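Side-chain contacts in 1-deoxy-D-xylulose 5-phosphate reductoisomerase (Zymomonas mobilis, PDB 1R0K), which catalyses the NADPH-dependent rearrangement and reduction of 1-deoxy-D-xylulose 5-phosphate to 2-C-methyl-D-erythritol 4-phosphate, a step of isoprenoid biosynthesis: residues His18-Leu23 and Ala94-Ala99; Gln32-Thr37 and Ala90-Asp95. One frame throughout, in Å; residues are numbered along the deposited sequence.

Contact 1: residues His18-Leu23 and Ala94-Ala99; sequences HSTLDL and ADWTMA
A single helix side chain, T20, meets two residues of the neighbouring strand, W96 and M98, using a different branch for each. W96 comes first along the strand. The benzo end of its indole reaches the helix edge-on: CG2 of T20 lies in the ring plane, 3.8 Å from CH2 of W96 and equally close to CZ3, and the methyl therefore abuts the rim and not a face. In the five-membered ring NE1 hydrogen-bonds to the carbonyl O of T273, which restrains rotation of the indole. One face, near its rim, lies against the backbone N of M98. Two residues on, M98 leaves the strand on the same side. Its chain is bent at both chi2 (54°) and chi3 (78°), which curls the methyl back so that CE of M98 packs 3.4 Å from OG1 of T20; CG of M98 is 3.8 Å from the same oxygen. CE and CG are carbons, so this is van der Waals contact; the hydroxyl's hydrogen-bond partner lies within its own helix, the carbonyl O of I16. That bond keeps OG1 beside the helix backbone, while CG2, anti to the T20 backbone N, is left for the indole. I16 probably binds NADPH, and the side chain of M98 lies next to it, near the start of the helix. The contact seats helix 15-25, the first of the Rossmann domain, on strand 96-99; V7 of strand 5-10 and A121 of strand 119-122 also touch the indole, and helix 267-275 closes in through I270 on T20 and L274 on W96.

Contact 2: residues Gln32-Thr37 and Ala90-Asp95; sequences QVIALT and AMMGAD
M92 lies across I34 and A35 of strand 31-38, touching them from its CB out to its methyl. At the base, CB of M92 packs 3.6 Å from CG2 of I34, the closest approach between the segments. The chain then runs out extended through chi2 (-176°), bringing SD of M92 to 3.9 Å from CB of A35 and to 4.0 Å from CG2 of I34. A bend at chi3 turns the tip back toward the isoleucine, so that CE of M92 also ends 4.0 Å from CG2 of I34. CG2 of I34 is thus met by the base, sulfur and tip of the methionine. The other branch of I34 serves a second partner: its CG1 faces CB of A94 at 4.2 Å, a looser touch. Between M92 and A94 the loop turns at G93, whose positive phi (101°) is readily adopted by glycine, and the side chains on either side of it in sequence both point to the strand. I34 has a psi of -76°, far from an extended value, and the successive side chains of I34 and A35 both point to the loop. All these contacts are apolar. Together they lay the turn between helix 83-90 and strand 96-99 over strand 31-38, the second strand of the Rossmann sheet. T8 of strand 5-10 touches both I34 and A94 and accepts a hydrogen bond from A35 N at its OG1, A89 of helix 83-90 rests on A35, and K55, just before strand 56-59, and R56, its first residue, border M92.

In the fold
From the N terminus the chain forms strand 5-10, then helix 15-25, the first half of contact 1, and then strand 31-38, the first half of contact 2. After further strands and helices of the nucleotide-binding domain it returns through helix 83-90. The loop 90-95 closes contact 2 first; strand 96-99 then closes contact 1, so the shorter closure falls within the longer, and the two second segments share A94 and D95. Both contacts bear on one parallel sheet but from opposite faces. Contact 1 ties the first helix to strand 96-99 on one face, whereas contact 2 fastens the end of the crossover that leads from strand 78-81 to strand 96-99 onto strand 31-38, on the other.

Contact 1: residues His18-Leu23 and Ala94-Ala99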
ATOM      1  N   HIS B  18      -3.573 -12.733  23.553  1.00 14.12           N
ATOM      2  CA  HIS B  18      -4.996 -12.484  23.729  1.00 15.64           C
ATOM      3  C   HIS B  18      -5.638 -12.097  22.404  1.00 13.42           C
ATOM      4  O   HIS B  18      -6.716 -12.583  22.063  1.00 11.37           O
ATOM      5  CB  HIS B  18      -5.215 -11.369  24.752  1.00 20.25           C
ATOM      6  CG  HIS B  18      -5.138 -11.832  26.172  1.00 26.62           C
ATOM      7  ND1 HIS B  18      -5.042 -10.960  27.234  1.00 31.39           N
ATOM      8  CD2 HIS B  18      -5.165 -13.076  26.709  1.00 30.66           C
ATOM      9  CE1 HIS B  18      -5.015 -11.646  28.364  1.00 33.19           C
ATOM     10  NE2 HIS B  18      -5.088 -12.932  28.073  1.00 31.71           N
ATOM     11  N   SER B  19      -4.974 -11.217  21.660  1.00 12.23           N
ATOM     12  CA  SER B  19      -5.492 -10.778  20.369  1.00 11.64           C
ATOM     13  C   SER B  19      -5.517 -11.949  19.396  1.00 11.33           C
ATOM     14  O   SER B  19      -6.430 -12.072  18.577  1.00 10.81           O
ATOM     15  CB  SER B  19      -4.622  -9.654  19.800  1.00 12.03           C
ATOM     16  OG  SER B  19      -4.698  -8.488  20.605  1.00 11.72           O
ATOM     17  N   THR B  20      -4.512 -12.813  19.496  1.00 10.27           N
ATOM     18  CA  THR B  20      -4.430 -13.975  18.620  1.00 10.51           C
ATOM     19  C   THR B  20      -5.574 -14.941  18.921  1.00 11.54           C
ATOM     20  O   THR B  20      -6.225 -15.436  18.007  1.00 10.89           O
ATOM     21  CB  THR B  20      -3.080 -14.708  18.787  1.00 11.16           C
ATOM     22  OG1 THR B  20      -2.009 -13.803  18.489  1.00  9.35           O
ATOM     23  CG2 THR B  20      -2.997 -15.909  17.836  1.00 11.44           C
ATOM     24  N   LEU B  21      -5.823 -15.206  20.202  1.00 12.30           N
ATOM     25  CA  LEU B  21      -6.907 -16.117  20.578  1.00 13.65           C
ATOM     26  C   LEU B  21      -8.269 -15.561  20.174  1.00 12.97           C
ATOM     27  O   LEU B  21      -9.160 -16.311  19.772  1.00 14.33           O
ATOM     28  CB  LEU B  21      -6.867 -16.393  22.081  1.00 15.84           C
ATOM     29  CG  LEU B  21      -5.892 -17.516  22.464  1.00 16.01           C
ATOM     30  CD1 LEU B  21      -5.698 -17.561  23.960  1.00 17.31           C
ATOM     31  CD2 LEU B  21      -6.432 -18.836  21.950  1.00 15.77           C
ATOM     32  N   ASP B  22      -8.424 -14.246  20.279  1.00 14.02           N
ATOM     33  CA  ASP B  22      -9.670 -13.593  19.899  1.00 14.80           C
ATOM     34  C   ASP B  22     -10.034 -14.027  18.478  1.00 14.85           C
ATOM     35  O   ASP B  22     -11.151 -14.471  18.220  1.00 13.94           O
ATOM     36  CB  ASP B  22      -9.508 -12.067  19.948  1.00 14.78           C
ATOM     37  CG  ASP B  22     -10.790 -11.327  19.583  1.00 17.38           C
ATOM     38  OD1 ASP B  22     -11.619 -11.072  20.484  1.00 15.67           O
ATOM     39  OD2 ASP B  22     -10.973 -11.004  18.390  1.00 17.35           O
ATOM     40  N   LEU B  23      -9.079 -13.918  17.559  1.00 14.15           N
ATOM     41  CA  LEU B  23      -9.332 -14.288  16.170  1.00 14.64           C
ATOM     42  C   LEU B  23      -9.525 -15.787  15.983  1.00 15.15           C
ATOM     43  O   LEU B  23     -10.357 -16.214  15.184  1.00 16.90           O
ATOM     44  CB  LEU B  23      -8.192 -13.792  15.268  1.00 15.91           C
ATOM     45  CG  LEU B  23      -7.973 -12.275  15.259  1.00 14.71           C
ATOM     46  CD1 LEU B  23      -6.974 -11.904  14.162  1.00 12.83           C
ATOM     47  CD2 LEU B  23      -9.298 -11.567  15.017  1.00 15.52           C
ATOM     48  N   ALA B  94       2.076 -27.910  14.811  1.00 14.08           N
ATOM     49  CA  ALA B  94       1.081 -26.945  14.345  1.00 13.10           C
ATOM     50  C   ALA B  94       1.462 -26.361  12.989  1.00 12.90           C
ATOM     51  O   ALA B  94       2.620 -26.010  12.763  1.00 10.68           O
ATOM     52  CB  ALA B  94       0.934 -25.831  15.357  1.00 12.97           C
ATOM     53  N   ASP B  95       0.492 -26.250  12.086  1.00 13.31           N
ATOM     54  CA  ASP B  95       0.784 -25.686  10.774  1.00 13.44           C
ATOM     55  C   ASP B  95       1.047 -24.192  10.923  1.00 13.79           C
ATOM     56  O   ASP B  95       1.807 -23.605  10.154  1.00 11.89           O
ATOM     57  CB  ASP B  95      -0.384 -25.903   9.809  1.00 17.17           C
ATOM     58  CG  ASP B  95      -0.052 -25.461   8.390  1.00 22.29           C
ATOM     59  OD1 ASP B  95       0.829 -26.092   7.758  1.00 23.34           O
ATOM     60  OD2 ASP B  95      -0.662 -24.480   7.904  1.00 23.63           O
ATOM     61  N   TRP B  96       0.422 -23.582  11.924  1.00 10.79           N
ATOM     62  CA  TRP B  96       0.589 -22.156  12.158  1.00 11.51           C
ATOM     63  C   TRP B  96       0.971 -21.944  13.612  1.00 11.75           C
ATOM     64  O   TRP B  96       0.268 -22.394  14.516  1.00 10.84           O
ATOM     65  CB  TRP B  96      -0.707 -21.411  11.858  1.00 10.61           C
ATOM     66  CG  TRP B  96      -0.563 -19.924  11.863  1.00 10.51           C
ATOM     67  CD1 TRP B  96      -0.148 -19.139  10.827  1.00 10.38           C
ATOM     68  CD2 TRP B  96      -0.861 -19.034  12.948  1.00  9.87           C
ATOM     69  NE1 TRP B  96      -0.177 -17.813  11.195  1.00  9.31           N
ATOM     70  CE2 TRP B  96      -0.609 -17.721  12.490  1.00 10.29           C
ATOM     71  CE3 TRP B  96      -1.319 -19.220  14.261  1.00 10.61           C
ATOM     72  CZ2 TRP B  96      -0.801 -16.594  13.301  1.00  9.62           C
ATOM     73  CZ3 TRP B  96      -1.509 -18.101  15.071  1.00  9.59           C
ATOM     74  CH2 TRP B  96      -1.250 -16.802  14.585  1.00 11.90           C
ATOM     75  N   THR B  97       2.086 -21.254  13.830  1.00 10.35           N
ATOM     76  CA  THR B  97       2.576 -20.996  15.177  1.00 10.86           C
ATOM     77  C   THR B  97       2.790 -19.522  15.451  1.00 12.62           C
ATOM     78  O   THR B  97       3.519 -18.847  14.727  1.00 12.59           O
ATOM     79  CB  THR B  97       3.935 -21.693  15.436  1.00 10.76           C
ATOM     80  OG1 THR B  97       3.788 -23.107  15.285  1.00 10.37           O
ATOM     81  CG2 THR B  97       4.440 -21.380  16.851  1.00  9.20           C
ATOM     82  N   MET B  98       2.150 -19.023  16.502  1.00 11.75           N
ATOM     83  CA  MET B  98       2.328 -17.639  16.902  1.00 11.97           C
ATOM     84  C   MET B  98       3.449 -17.682  17.934  1.00 12.80           C
ATOM     85  O   MET B  98       3.284 -18.251  19.012  1.00 12.76           O
ATOM     86  CB  MET B  98       1.041 -17.085  17.531  1.00 11.49           C
ATOM     87  CG  MET B  98       1.221 -15.755  18.260  1.00 11.69           C
ATOM     88  SD  MET B  98       1.976 -14.451  17.257  1.00 12.04           S
ATOM     89  CE  MET B  98       0.590 -13.955  16.283  1.00 10.44           C
ATOM     90  N   ALA B  99       4.599 -17.110  17.588  1.00 13.32           N
ATOM     91  CA  ALA B  99       5.747 -17.087  18.487  1.00 11.55           C
ATOM     92  C   ALA B  99       5.704 -15.766  19.232  1.00 14.11           C
ATOM     93  O   ALA B  99       6.241 -14.762  18.762  1.00 13.16           O
ATOM     94  CB  ALA B  99       7.031 -17.199  17.696  1.00 12.66           C
TER

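Contact 2: residues Gln32-Thr37 and Ala90-Asp95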
ATOM      1  N   GLN B  32      -7.720 -25.521  14.729  1.00 19.13           N
ATOM      2  CA  GLN B  32      -7.642 -26.515  15.792  1.00 19.76           C
ATOM      3  C   GLN B  32      -6.414 -26.195  16.642  1.00 18.49           C
ATOM      4  O   GLN B  32      -5.279 -26.273  16.173  1.00 16.90           O
ATOM      5  CB  GLN B  32      -7.513 -27.917  15.198  1.00 22.81           C
ATOM      6  CG  GLN B  32      -6.979 -28.948  16.178  1.00 29.84           C
ATOM      7  CD  GLN B  32      -7.096 -30.365  15.655  1.00 33.17           C
ATOM      8  OE1 GLN B  32      -6.731 -30.654  14.511  1.00 34.18           O
ATOM      9  NE2 GLN B  32      -7.603 -31.262  16.494  1.00 36.64           N
ATOM     10  N   VAL B  33      -6.648 -25.829  17.896  1.00 17.15           N
ATOM     11  CA  VAL B  33      -5.561 -25.478  18.792  1.00 17.44           C
ATOM     12  C   VAL B  33      -4.784 -26.682  19.304  1.00 18.32           C
ATOM     13  O   VAL B  33      -5.352 -27.587  19.912  1.00 17.91           O
ATOM     14  CB  VAL B  33      -6.084 -24.689  19.998  1.00 17.88           C
ATOM     15  CG1 VAL B  33      -4.938 -24.340  20.931  1.00 15.85           C
ATOM     16  CG2 VAL B  33      -6.778 -23.425  19.519  1.00 18.21           C
ATOM     17  N   ILE B  34      -3.480 -26.684  19.053  1.00 15.99           N
ATOM     18  CA  ILE B  34      -2.621 -27.759  19.514  1.00 16.88           C
ATOM     19  C   ILE B  34      -2.109 -27.397  20.903  1.00 16.28           C
ATOM     20  O   ILE B  34      -2.587 -27.921  21.906  1.00 16.72           O
ATOM     21  CB  ILE B  34      -1.416 -27.969  18.565  1.00 18.49           C
ATOM     22  CG1 ILE B  34      -1.911 -28.308  17.157  1.00 20.27           C
ATOM     23  CG2 ILE B  34      -0.530 -29.099  19.086  1.00 19.52           C
ATOM     24  CD1 ILE B  34      -2.757 -29.562  17.083  1.00 23.60           C
ATOM     25  N   ALA B  35      -1.147 -26.485  20.968  1.00 14.92           N
ATOM     26  CA  ALA B  35      -0.605 -26.085  22.256  1.00 14.45           C
ATOM     27  C   ALA B  35      -0.729 -24.597  22.529  1.00 14.28           C
ATOM     28  O   ALA B  35      -0.717 -23.774  21.615  1.00 13.58           O
ATOM     29  CB  ALA B  35       0.853 -26.500  22.358  1.00 13.62           C
ATOM     30  N   LEU B  36      -0.872 -24.267  23.806  1.00 14.63           N
ATOM     31  CA  LEU B  36      -0.933 -22.885  24.252  1.00 13.65           C
ATOM     32  C   LEU B  36       0.069 -22.830  25.390  1.00 14.39           C
ATOM     33  O   LEU B  36       0.165 -23.773  26.173  1.00 15.03           O
ATOM     34  CB  LEU B  36      -2.322 -22.525  24.783  1.00 14.20           C
ATOM     35  CG  LEU B  36      -3.510 -22.532  23.821  1.00 14.50           C
ATOM     36  CD1 LEU B  36      -4.729 -21.995  24.564  1.00 14.23           C
ATOM     37  CD2 LEU B  36      -3.214 -21.671  22.589  1.00 11.50           C
ATOM     38  N   THR B  37       0.832 -21.750  25.482  1.00 14.37           N
ATOM     39  CA  THR B  37       1.797 -21.642  26.564  1.00 15.16           C
ATOM     40  C   THR B  37       1.690 -20.274  27.204  1.00 17.25           C
ATOM     41  O   THR B  37       1.210 -19.326  26.587  1.00 16.07           O
ATOM     42  CB  THR B  37       3.244 -21.815  26.071  1.00 15.91           C
ATOM     43  OG1 THR B  37       3.698 -20.594  25.475  1.00 13.94           O
ATOM     44  CG2 THR B  37       3.329 -22.944  25.057  1.00 13.27           C
ATOM     45  N   ALA B  90       6.287 -26.410  20.969  1.00 14.44           N
ATOM     46  CA  ALA B  90       6.569 -25.780  19.684  1.00 13.61           C
ATOM     47  C   ALA B  90       6.864 -26.804  18.593  1.00 13.32           C
ATOM     48  O   ALA B  90       6.827 -26.487  17.403  1.00 11.52           O
ATOM     49  CB  ALA B  90       7.751 -24.816  19.826  1.00 12.18           C
ATOM     50  N   MET B  91       7.154 -28.032  19.003  1.00 15.11           N
ATOM     51  CA  MET B  91       7.469 -29.097  18.062  1.00 15.76           C
ATOM     52  C   MET B  91       6.309 -30.067  17.871  1.00 17.24           C
ATOM     53  O   MET B  91       6.464 -31.091  17.213  1.00 15.94           O
ATOM     54  CB  MET B  91       8.703 -29.866  18.549  1.00 18.03           C
ATOM     55  CG  MET B  91       9.980 -29.043  18.564  1.00 17.75           C
ATOM     56  SD  MET B  91      11.365 -29.939  19.301  1.00 22.61           S
ATOM     57  CE  MET B  91      11.809 -31.037  17.963  1.00 19.37           C
ATOM     58  N   MET B  92       5.147 -29.749  18.437  1.00 17.56           N
ATOM     59  CA  MET B  92       3.996 -30.634  18.310  1.00 17.24           C
ATOM     60  C   MET B  92       3.418 -30.715  16.895  1.00 18.34           C
ATOM     61  O   MET B  92       2.544 -31.538  16.627  1.00 20.14           O
ATOM     62  CB  MET B  92       2.917 -30.246  19.325  1.00 18.76           C
ATOM     63  CG  MET B  92       3.314 -30.576  20.762  1.00 17.86           C
ATOM     64  SD  MET B  92       2.029 -30.229  21.972  1.00 18.08           S
ATOM     65  CE  MET B  92       0.936 -31.659  21.716  1.00 20.11           C
ATOM     66  N   GLY B  93       3.898 -29.863  15.993  1.00 17.03           N
ATOM     67  CA  GLY B  93       3.445 -29.925  14.612  1.00 17.41           C
ATOM     68  C   GLY B  93       2.403 -28.960  14.068  1.00 15.63           C
ATOM     69  O   GLY B  93       1.906 -29.165  12.960  1.00 15.91           O
ATOM     70  N   ALA B  94       2.076 -27.910  14.811  1.00 14.08           N
ATOM     71  CA  ALA B  94       1.081 -26.945  14.345  1.00 13.10           C
ATOM     72  C   ALA B  94       1.462 -26.361  12.989  1.00 12.90           C
ATOM     73  O   ALA B  94       2.620 -26.010  12.763  1.00 10.68           O
ATOM     74  CB  ALA B  94       0.934 -25.831  15.357  1.00 12.97           C
ATOM     75  N   ASP B  95       0.492 -26.250  12.086  1.00 13.31           N
ATOM     76  CA  ASP B  95       0.784 -25.686  10.774  1.00 13.44           C
ATOM     77  C   ASP B  95       1.047 -24.192  10.923  1.00 13.79           C
ATOM     78  O   ASP B  95       1.807 -23.605  10.154  1.00 11.89           O
ATOM     79  CB  ASP B  95      -0.384 -25.903   9.809  1.00 17.17           C
ATOM     80  CG  ASP B  95      -0.052 -25.461   8.390  1.00 22.29           C
ATOM     81  OD1 ASP B  95       0.829 -26.092   7.758  1.00 23.34           O
ATOM     82  OD2 ASP B  95      -0.662 -24.480   7.904  1.00 23.63           O
TER